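Local structure of FAD-binding oxidoreductase (Gulosibacter chungangensis, 7PBG) at residues Pro150-Trp155 and Asn369-Leu374; Val281-Ala286 and Ala384-Trp389. The protein is an FAD-dependent 4-ethylphenol oxidase, a flavoprotein that dehydrogenates 4-alkylphenols, for example to 4-vinylphenol. One frame throughout, in Å; residues are numbered along the deposited sequence.

Interaction 1: residues Pro150-Trp155 and Asn369-Leu374; sequences PAELDW and NARHEL. With FAD (flavin-adenine dinucleotide), chain C.
Pro-150 sets its ring against the end of Leu-374, CG lying 4.2 Å from Leu-374 CD2, and one water bridges the carbonyl oxygens of these two residues. Ala-151 turns its methyl to the flavin, CB 3.6 Å from FAD N3, where a small side chain lets the backbone run close to the ring, while its O meets Leu-374 CD2. Glu-152, an FAD-binding residue, passes its CG by FAD O4 and continues extended (chi2 -152°) to Arg-371. Its OE2 lies 2.9 Å from Arg-371 NH2 in a salt bridge, at the edge of the guanidinium and near its plane; the accompanying hydrogen bonds from NH2 and NH1 are both weak, and the two planar groups are turned 71° apart. Leu-374 CD1 covers one guanidinium face, 3.5 Å above its centre. Ser-383 OG binds Glu-152 OE1, so both carboxylate oxygens have partners in this buried place. A glutamine here would probably leave the Arg-371 charge without its mate, close to the like charge of Arg-279. Leu-153 then lays CD1 3.9 Å from FAD C8. The loop after strand 146-147 is thus held between the isoalloxazine and helix 363-375, with helix 132-142 touching it through Tyr-132 and Lys-133.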
loop_
_atom_site.group_PDB
_atom_site.type_symbol
_atom_site.label_atom_id
_atom_site.label_comp_id
_atom_site.label_asym_id
_atom_site.label_seq_id
_atom_site.Cartn_x
_atom_site.Cartn_y
_atom_site.Cartn_z
ATOM N N PRO A 150 18.540 -1.391 0.160
ATOM C CA PRO A 150 18.989 -1.629 -1.206
ATOM C C PRO A 150 18.521 -2.982 -1.757
ATOM O O PRO A 150 18.460 -4.009 -1.088
ATOM C CB PRO A 150 20.521 -1.600 -1.109
ATOM C CG PRO A 150 20.819 -2.039 0.334
ATOM C CD PRO A 150 19.622 -1.600 1.160
ATOM N N ALA A 151 18.279 -3.005 -3.066
ATOM C CA ALA A 151 18.297 -4.243 -3.865
ATOM C C ALA A 151 19.741 -4.761 -3.925
ATOM O O ALA A 151 20.684 -4.157 -3.284
ATOM C CB ALA A 151 17.742 -3.921 -5.244
ATOM N N GLU A 152 19.963 -5.847 -4.658
ATOM C CA GLU A 152 21.236 -6.600 -4.647
ATOM C C GLU A 152 22.348 -5.781 -5.287
ATOM O O GLU A 152 23.498 -5.946 -4.852
ATOM C CB GLU A 152 21.078 -7.963 -5.315
ATOM C CG GLU A 152 20.427 -8.949 -4.370
ATOM C CD GLU A 152 20.725 -10.426 -4.515
ATOM O OE1 GLU A 152 21.744 -10.811 -5.150
ATOM O OE2 GLU A 152 19.973 -11.190 -3.918
ATOM N N LEU A 153 22.034 -4.900 -6.230
ATOM C CA LEU A 153 23.105 -4.166 -6.944
ATOM C C LEU A 153 23.043 -2.671 -6.611
ATOM O O LEU A 153 21.985 -2.057 -6.765
ATOM C CB LEU A 153 22.937 -4.461 -8.436
ATOM C CG LEU A 153 23.083 -5.933 -8.792
ATOM C CD1 LEU A 153 22.677 -6.176 -10.256
ATOM C CD2 LEU A 153 24.494 -6.393 -8.555
ATOM N N ASP A 154 24.170 -2.059 -6.245
ATOM C CA ASP A 154 24.145 -0.696 -5.662
ATOM C C ASP A 154 23.920 0.399 -6.706
ATOM O O ASP A 154 23.685 1.555 -6.312
ATOM C CB ASP A 154 25.377 -0.396 -4.818
ATOM C CG ASP A 154 26.691 -0.269 -5.563
ATOM O OD1 ASP A 154 26.685 0.173 -6.706
ATOM O OD2 ASP A 154 27.706 -0.427 -4.905
ATOM N N TRP A 155 23.945 0.058 -7.992
ATOM C CA TRP A 155 23.650 0.981 -9.110
ATOM C C TRP A 155 22.147 1.061 -9.385
ATOM O O TRP A 155 21.770 1.883 -10.266
ATOM C CB TRP A 155 24.387 0.532 -10.392
ATOM C CG TRP A 155 24.130 -0.856 -10.887
ATOM C CD1 TRP A 155 22.933 -1.455 -11.216
ATOM C CD2 TRP A 155 25.149 -1.834 -11.215
ATOM N NE1 TRP A 155 23.140 -2.698 -11.742
ATOM C CE2 TRP A 155 24.482 -2.983 -11.698
ATOM C CE3 TRP A 155 26.544 -1.859 -11.114
ATOM C CZ2 TRP A 155 25.166 -4.126 -12.112
ATOM C CZ3 TRP A 155 27.220 -3.007 -11.490
ATOM C CH2 TRP A 155 26.543 -4.106 -12.012
ATOM N N ASN A 369 28.917 -11.989 4.611
ATOM C CA ASN A 369 29.198 -10.561 4.748
ATOM C C ASN A 369 28.413 -9.744 3.708
ATOM O O ASN A 369 27.903 -8.715 4.073
ATOM C CB ASN A 369 30.693 -10.283 4.663
ATOM C CG ASN A 369 30.990 -8.809 4.885
ATOM O OD1 ASN A 369 30.785 -8.288 5.985
ATOM N ND2 ASN A 369 31.321 -8.101 3.817
ATOM N N ALA A 370 28.305 -10.224 2.472
ATOM C CA ALA A 370 27.585 -9.535 1.401
ATOM C C ALA A 370 26.106 -9.393 1.800
ATOM O O ALA A 370 25.501 -8.296 1.602
ATOM C CB ALA A 370 27.772 -10.301 0.121
ATOM N N ARG A 371 25.517 -10.437 2.376
ATOM C CA ARG A 371 24.101 -10.368 2.785
ATOM C C ARG A 371 23.948 -9.490 4.013
ATOM O O ARG A 371 22.941 -8.751 4.110
ATOM C CB ARG A 371 23.528 -11.763 3.030
ATOM C CG ARG A 371 23.643 -12.698 1.834
ATOM C CD ARG A 371 23.240 -12.107 0.516
ATOM N NE ARG A 371 21.887 -11.566 0.449
ATOM C CZ ARG A 371 21.287 -11.191 -0.679
ATOM N NH1 ARG A 371 20.024 -10.797 -0.669
ATOM N NH2 ARG A 371 21.950 -11.282 -1.821
ATOM N N HIS A 372 24.859 -9.625 4.975
ATOM C CA HIS A 372 24.840 -8.787 6.176
ATOM C C HIS A 372 24.830 -7.320 5.746
ATOM O O HIS A 372 24.122 -6.521 6.353
ATOM C CB HIS A 372 26.028 -9.138 7.042
ATOM C CG HIS A 372 26.131 -8.267 8.245
ATOM N ND1 HIS A 372 25.193 -8.293 9.222
ATOM C CD2 HIS A 372 27.075 -7.371 8.616
ATOM C CE1 HIS A 372 25.555 -7.462 10.178
ATOM N NE2 HIS A 372 26.714 -6.873 9.829
ATOM N N GLU A 373 25.635 -6.964 4.755
ATOM C CA GLU A 373 25.675 -5.589 4.240
ATOM C C GLU A 373 24.282 -5.200 3.723
ATOM O O GLU A 373 23.707 -4.170 4.209
ATOM C CB GLU A 373 26.763 -5.456 3.196
ATOM C CG GLU A 373 28.123 -5.227 3.799
ATOM C CD GLU A 373 29.223 -5.057 2.777
ATOM O OE1 GLU A 373 28.960 -5.286 1.564
ATOM O OE2 GLU A 373 30.376 -4.793 3.207
ATOM N N LEU A 374 23.728 -5.997 2.807
ATOM C CA LEU A 374 22.422 -5.609 2.212
ATOM C C LEU A 374 21.391 -5.482 3.331
ATOM O O LEU A 374 20.558 -4.563 3.269
ATOM C CB LEU A 374 21.955 -6.634 1.179
ATOM C CG LEU A 374 22.847 -6.761 -0.044
ATOM C CD1 LEU A 374 22.289 -7.770 -0.990
ATOM C CD2 LEU A 374 23.067 -5.438 -0.772
HETATM P PA FAD C . 14.976 1.569 -14.117
HETATM O O1A FAD C . 15.518 0.710 -15.213
HETATM O O2A FAD C . 15.349 3.030 -14.093
HETATM O O5B FAD C . 13.410 1.475 -14.161
HETATM C C5B FAD C . 12.736 0.236 -14.329
HETATM C C4B FAD C . 11.414 0.521 -14.999
HETATM O O4B FAD C . 10.567 1.337 -14.137
HETATM C C3B FAD C . 11.481 1.318 -16.312
HETATM O O3B FAD C . 11.780 0.471 -17.418
HETATM C C2B FAD C . 10.110 2.011 -16.347
HETATM O O2B FAD C . 9.139 1.101 -16.829
HETATM C C1B FAD C . 9.904 2.350 -14.874
HETATM N N9A FAD C . 10.435 3.626 -14.471
HETATM C C8A FAD C . 11.622 3.836 -13.844
HETATM N N7A FAD C . 11.824 5.094 -13.582
HETATM C C5A FAD C . 10.744 5.753 -14.119
HETATM C C6A FAD C . 10.369 7.100 -14.113
HETATM N N6A FAD C . 11.140 8.072 -13.609
HETATM N N1A FAD C . 9.207 7.416 -14.728
HETATM C C2A FAD C . 8.442 6.417 -15.236
HETATM N N3A FAD C . 8.681 5.112 -15.264
HETATM C C4A FAD C . 9.867 4.846 -14.681
HETATM N N1 FAD C . 15.607 -6.393 -8.460
HETATM C C2 FAD C . 15.072 -6.238 -7.262
HETATM O O2 FAD C . 14.040 -5.537 -7.100
HETATM N N3 FAD C . 15.654 -6.748 -6.160
HETATM C C4 FAD C . 16.774 -7.528 -6.212
HETATM O O4 FAD C . 17.310 -7.911 -5.154
HETATM C C4X FAD C . 17.344 -7.758 -7.450
HETATM N N5 FAD C . 18.405 -8.518 -7.500
HETATM C C5X FAD C . 18.957 -8.718 -8.742
HETATM C C6 FAD C . 20.111 -9.510 -8.821
HETATM C C7 FAD C . 20.769 -9.721 -10.017
HETATM C C7M FAD C . 22.023 -10.569 -10.045
HETATM C C8 FAD C . 20.259 -9.107 -11.181
HETATM C C8M FAD C . 20.937 -9.307 -12.503
HETATM C C9 FAD C . 19.104 -8.355 -11.123
HETATM C C9A FAD C . 18.429 -8.123 -9.910
HETATM N N10 FAD C . 17.297 -7.320 -9.806
HETATM C C10 FAD C . 16.722 -7.101 -8.563
HETATM C "C1'" FAD C . 16.736 -6.595 -10.975
HETATM C "C2'" FAD C . 17.337 -5.193 -11.170
HETATM O "O2'" FAD C . 18.793 -5.212 -10.985
HETATM C "C3'" FAD C . 16.815 -4.112 -10.201
HETATM O "O3'" FAD C . 15.421 -4.227 -10.052
HETATM C "C4'" FAD C . 17.147 -2.664 -10.583
HETATM O "O4'" FAD C . 17.123 -1.830 -9.414
HETATM C "C5'" FAD C . 16.185 -2.138 -11.614
HETATM O "O5'" FAD C . 16.803 -1.173 -12.477
HETATM P P FAD C . 16.752 0.389 -12.152
HETATM O O1P FAD C . 17.857 1.059 -12.912
HETATM O O2P FAD C . 16.741 0.511 -10.661
HETATM O O3P FAD C . 15.334 0.862 -12.720
HETATM O O HOH W 1 18.176 -4.591 1.504
#

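Interaction 2: residues Val281-Ala286 and Ala384-Trp389; sequences VTFDAA and AAVFDW. With FAD (flavin-adenine dinucleotide), chain C.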
loop_
_atom_site.group_PDB
_atom_site.type_symbol
_atom_site.label_atom_id
_atom_site.label_comp_id
_atom_site.label_asym_id
_atom_site.label_seq_id
_atom_site.Cartn_x
_atom_site.Cartn_y
_atom_site.Cartn_z
ATOM N N VAL A 281 22.923 -23.722 -3.764
ATOM C CA VAL A 281 24.412 -23.606 -3.745
ATOM C C VAL A 281 24.884 -22.924 -5.025
ATOM O O VAL A 281 25.860 -22.090 -4.976
ATOM C CB VAL A 281 25.099 -24.958 -3.501
ATOM C CG1 VAL A 281 24.857 -25.970 -4.584
ATOM C CG2 VAL A 281 26.591 -24.741 -3.296
ATOM N N THR A 282 24.239 -23.153 -6.149
ATOM C CA THR A 282 24.740 -22.549 -7.400
ATOM C C THR A 282 24.719 -21.020 -7.300
ATOM O O THR A 282 25.680 -20.360 -7.809
ATOM C CB THR A 282 23.917 -23.022 -8.598
ATOM O OG1 THR A 282 23.885 -24.445 -8.521
ATOM C CG2 THR A 282 24.543 -22.606 -9.909
ATOM N N PHE A 283 23.681 -20.452 -6.682
ATOM C CA PHE A 283 23.546 -18.981 -6.609
ATOM C C PHE A 283 24.711 -18.469 -5.774
ATOM O O PHE A 283 25.453 -17.570 -6.193
ATOM C CB PHE A 283 22.150 -18.642 -6.096
ATOM C CG PHE A 283 21.686 -17.238 -6.372
ATOM C CD1 PHE A 283 20.336 -16.976 -6.391
ATOM C CD2 PHE A 283 22.576 -16.211 -6.630
ATOM C CE1 PHE A 283 19.879 -15.697 -6.638
ATOM C CE2 PHE A 283 22.119 -14.927 -6.899
ATOM C CZ PHE A 283 20.773 -14.661 -6.838
ATOM N N ASP A 284 24.928 -19.073 -4.600
ATOM C CA ASP A 284 26.037 -18.594 -3.745
ATOM C C ASP A 284 27.358 -18.788 -4.478
ATOM O O ASP A 284 28.211 -17.883 -4.436
ATOM C CB ASP A 284 26.063 -19.275 -2.374
ATOM C CG ASP A 284 25.449 -18.469 -1.227
ATOM O OD1 ASP A 284 24.904 -17.336 -1.461
ATOM O OD2 ASP A 284 25.555 -18.977 -0.085
ATOM N N ALA A 285 27.594 -19.961 -5.045
ATOM C CA ALA A 285 28.852 -20.247 -5.763
ATOM C C ALA A 285 29.096 -19.167 -6.824
ATOM O O ALA A 285 30.181 -18.614 -6.911
ATOM C CB ALA A 285 28.770 -21.636 -6.356
ATOM N N ALA A 286 28.075 -18.806 -7.570
ATOM C CA ALA A 286 28.249 -17.867 -8.703
ATOM C C ALA A 286 28.619 -16.447 -8.220
ATOM O O ALA A 286 29.148 -15.671 -9.026
ATOM C CB ALA A 286 27.009 -17.896 -9.538
ATOM N N ALA A 384 27.031 -8.968 -8.639
ATOM C CA ALA A 384 27.499 -8.665 -10.013
ATOM C C ALA A 384 28.517 -9.728 -10.472
ATOM O O ALA A 384 28.647 -9.986 -11.673
ATOM C CB ALA A 384 28.069 -7.266 -10.099
ATOM N N ALA A 385 29.147 -10.447 -9.563
ATOM C CA ALA A 385 30.037 -11.572 -9.912
ATOM C C ALA A 385 29.324 -12.660 -10.729
ATOM O O ALA A 385 29.996 -13.389 -11.487
ATOM C CB ALA A 385 30.572 -12.116 -8.608
ATOM N N VAL A 386 27.993 -12.790 -10.623
ATOM C CA VAL A 386 27.295 -13.849 -11.379
ATOM C C VAL A 386 27.479 -13.596 -12.885
ATOM O O VAL A 386 27.418 -14.566 -13.640
ATOM C CB VAL A 386 25.804 -14.004 -11.011
ATOM C CG1 VAL A 386 25.652 -14.232 -9.535
ATOM C CG2 VAL A 386 24.940 -12.860 -11.494
ATOM N N PHE A 387 27.728 -12.347 -13.313
ATOM C CA PHE A 387 27.948 -11.972 -14.742
ATOM C C PHE A 387 29.247 -12.601 -15.271
ATOM O O PHE A 387 29.474 -12.639 -16.494
ATOM C CB PHE A 387 27.972 -10.448 -14.960
ATOM C CG PHE A 387 26.779 -9.709 -14.430
ATOM C CD1 PHE A 387 25.537 -10.308 -14.452
ATOM C CD2 PHE A 387 26.892 -8.438 -13.890
ATOM C CE1 PHE A 387 24.440 -9.671 -13.912
ATOM C CE2 PHE A 387 25.774 -7.771 -13.424
ATOM C CZ PHE A 387 24.548 -8.401 -13.420
ATOM N N ASP A 388 30.122 -13.034 -14.372
ATOM C CA ASP A 388 31.441 -13.588 -14.745
ATOM C C ASP A 388 31.412 -15.100 -14.573
ATOM O O ASP A 388 32.450 -15.729 -14.788
ATOM C CB ASP A 388 32.593 -12.949 -13.946
ATOM C CG ASP A 388 32.761 -11.465 -14.211
ATOM O OD1 ASP A 388 32.555 -11.044 -15.357
ATOM O OD2 ASP A 388 33.020 -10.740 -13.249
ATOM N N TRP A 389 30.263 -15.697 -14.230
ATOM C CA TRP A 389 30.184 -17.169 -14.008
ATOM C C TRP A 389 30.731 -17.915 -15.220
ATOM O O TRP A 389 31.430 -18.917 -15.056
ATOM C CB TRP A 389 28.719 -17.512 -13.780
ATOM C CG TRP A 389 28.374 -18.937 -13.513
ATOM C CD1 TRP A 389 27.508 -19.677 -14.256
ATOM C CD2 TRP A 389 28.753 -19.769 -12.405
ATOM N NE1 TRP A 389 27.359 -20.914 -13.730
ATOM C CE2 TRP A 389 28.054 -20.989 -12.557
ATOM C CE3 TRP A 389 29.560 -19.603 -11.276
ATOM C CZ2 TRP A 389 28.188 -22.026 -11.647
ATOM C CZ3 TRP A 389 29.702 -20.627 -10.371
ATOM C CH2 TRP A 389 29.015 -21.831 -10.572
HETATM P PA FAD C . 14.976 1.569 -14.117
HETATM O O1A FAD C . 15.518 0.710 -15.213
HETATM O O2A FAD C . 15.349 3.030 -14.093
HETATM O O5B FAD C . 13.410 1.475 -14.161
HETATM C C5B FAD C . 12.736 0.236 -14.329
HETATM C C4B FAD C . 11.414 0.521 -14.999
HETATM O O4B FAD C . 10.567 1.337 -14.137
HETATM C C3B FAD C . 11.481 1.318 -16.312
HETATM O O3B FAD C . 11.780 0.471 -17.418
HETATM C C2B FAD C . 10.110 2.011 -16.347
HETATM O O2B FAD C . 9.139 1.101 -16.829
HETATM C C1B FAD C . 9.904 2.350 -14.874
HETATM N N9A FAD C . 10.435 3.626 -14.471
HETATM C C8A FAD C . 11.622 3.836 -13.844
HETATM N N7A FAD C . 11.824 5.094 -13.582
HETATM C C5A FAD C . 10.744 5.753 -14.119
HETATM C C6A FAD C . 10.369 7.100 -14.113
HETATM N N6A FAD C . 11.140 8.072 -13.609
HETATM N N1A FAD C . 9.207 7.416 -14.728
HETATM C C2A FAD C . 8.442 6.417 -15.236
HETATM N N3A FAD C . 8.681 5.112 -15.264
HETATM C C4A FAD C . 9.867 4.846 -14.681
HETATM N N1 FAD C . 15.607 -6.393 -8.460
HETATM C C2 FAD C . 15.072 -6.238 -7.262
HETATM O O2 FAD C . 14.040 -5.537 -7.100
HETATM N N3 FAD C . 15.654 -6.748 -6.160
HETATM C C4 FAD C . 16.774 -7.528 -6.212
HETATM O O4 FAD C . 17.310 -7.911 -5.154
HETATM C C4X FAD C . 17.344 -7.758 -7.450
HETATM N N5 FAD C . 18.405 -8.518 -7.500
HETATM C C5X FAD C . 18.957 -8.718 -8.742
HETATM C C6 FAD C . 20.111 -9.510 -8.821
HETATM C C7 FAD C . 20.769 -9.721 -10.017
HETATM C C7M FAD C . 22.023 -10.569 -10.045
HETATM C C8 FAD C . 20.259 -9.107 -11.181
HETATM C C8M FAD C . 20.937 -9.307 -12.503
HETATM C C9 FAD C . 19.104 -8.355 -11.123
HETATM C C9A FAD C . 18.429 -8.123 -9.910
HETATM N N10 FAD C . 17.297 -7.320 -9.806
HETATM C C10 FAD C . 16.722 -7.101 -8.563
HETATM C "C1'" FAD C . 16.736 -6.595 -10.975
HETATM C "C2'" FAD C . 17.337 -5.193 -11.170
HETATM O "O2'" FAD C . 18.793 -5.212 -10.985
HETATM C "C3'" FAD C . 16.815 -4.112 -10.201
HETATM O "O3'" FAD C . 15.421 -4.227 -10.052
HETATM C "C4'" FAD C . 17.147 -2.664 -10.583
HETATM O "O4'" FAD C . 17.123 -1.830 -9.414
HETATM C "C5'" FAD C . 16.185 -2.138 -11.614
HETATM O "O5'" FAD C . 16.803 -1.173 -12.477
HETATM P P FAD C . 16.752 0.389 -12.152
HETATM O O1P FAD C . 17.857 1.059 -12.912
HETATM O O2P FAD C . 16.741 0.511 -10.661
HETATM O O3P FAD C . 15.334 0.862 -12.720
#
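The methyl of Ala-286 is the bump at the centre of this contact, received between the indole of Trp-389 and the side chain of Val-386. It sits over one face of the indole, displaced toward the rim, as a CH-pi contact with CB 4.0 Å from the centroid of the six-membered ring. Even the backbone comes close, Ala-286 CA being 3.4 Å from Trp-389 CE3, an approach that suits alanine, whose side chain ends at the methyl. The indole is carried over Ala-286 and on toward Ala-285 and Thr-282 because Trp-389 CG is anti to the backbone N (chi1 -179°). Ala-285 CB meets Trp-389 CH2 at 4.2 Å, and the Thr-282 and Trp-389 side chains cross at about a right angle, CG2 meeting CZ2. On the other flank Val-386 CG1 packs 3.9 Å from Ala-286 CB and, more loosely, near CE2 of Phe-283. Branching lets the valine face two ways, CG1 toward the helix and CG2 4.0 Å from the flavin methyl C7M. No hydrogen bond joins the segments; a CA-H...O contact runs from Val-386 to Ala-286 O. Trp-389 NE1 is bonded to Asp-426. Helix 281-288 thus packs against the 3-10 turn that precedes strand 393-402, with helix 303-313 touching Ala-285, and strands 426-433 and 438-447 meeting Phe-283.

Interactions 1 and 2 lie with their centres about 14 Å apart, and both touch FAD: 150-155 lies by the pyrimidine part and the benzene ring of the flavin, 384-389 by its two methyl groups. Along the chain the segments alternate, 150-155, 281-286, 369-374, 384-389, so the two contacts interlock. They also meet directly: Leu-153 packs on Ala-384, and Trp-155 CZ2 comes 3.9 Å from Phe-387 CE2. Segment 150-155 belongs to the FAD-binding region, 369-374 and 384-389 to the C-terminal oxidase region, while helix 281-288 follows strand 277-280 of the eight-stranded antiparallel sheet. Both regions thus line the flavin, with the Val-386 side chain about 5 Å from that of His-395, its covalent attachment point.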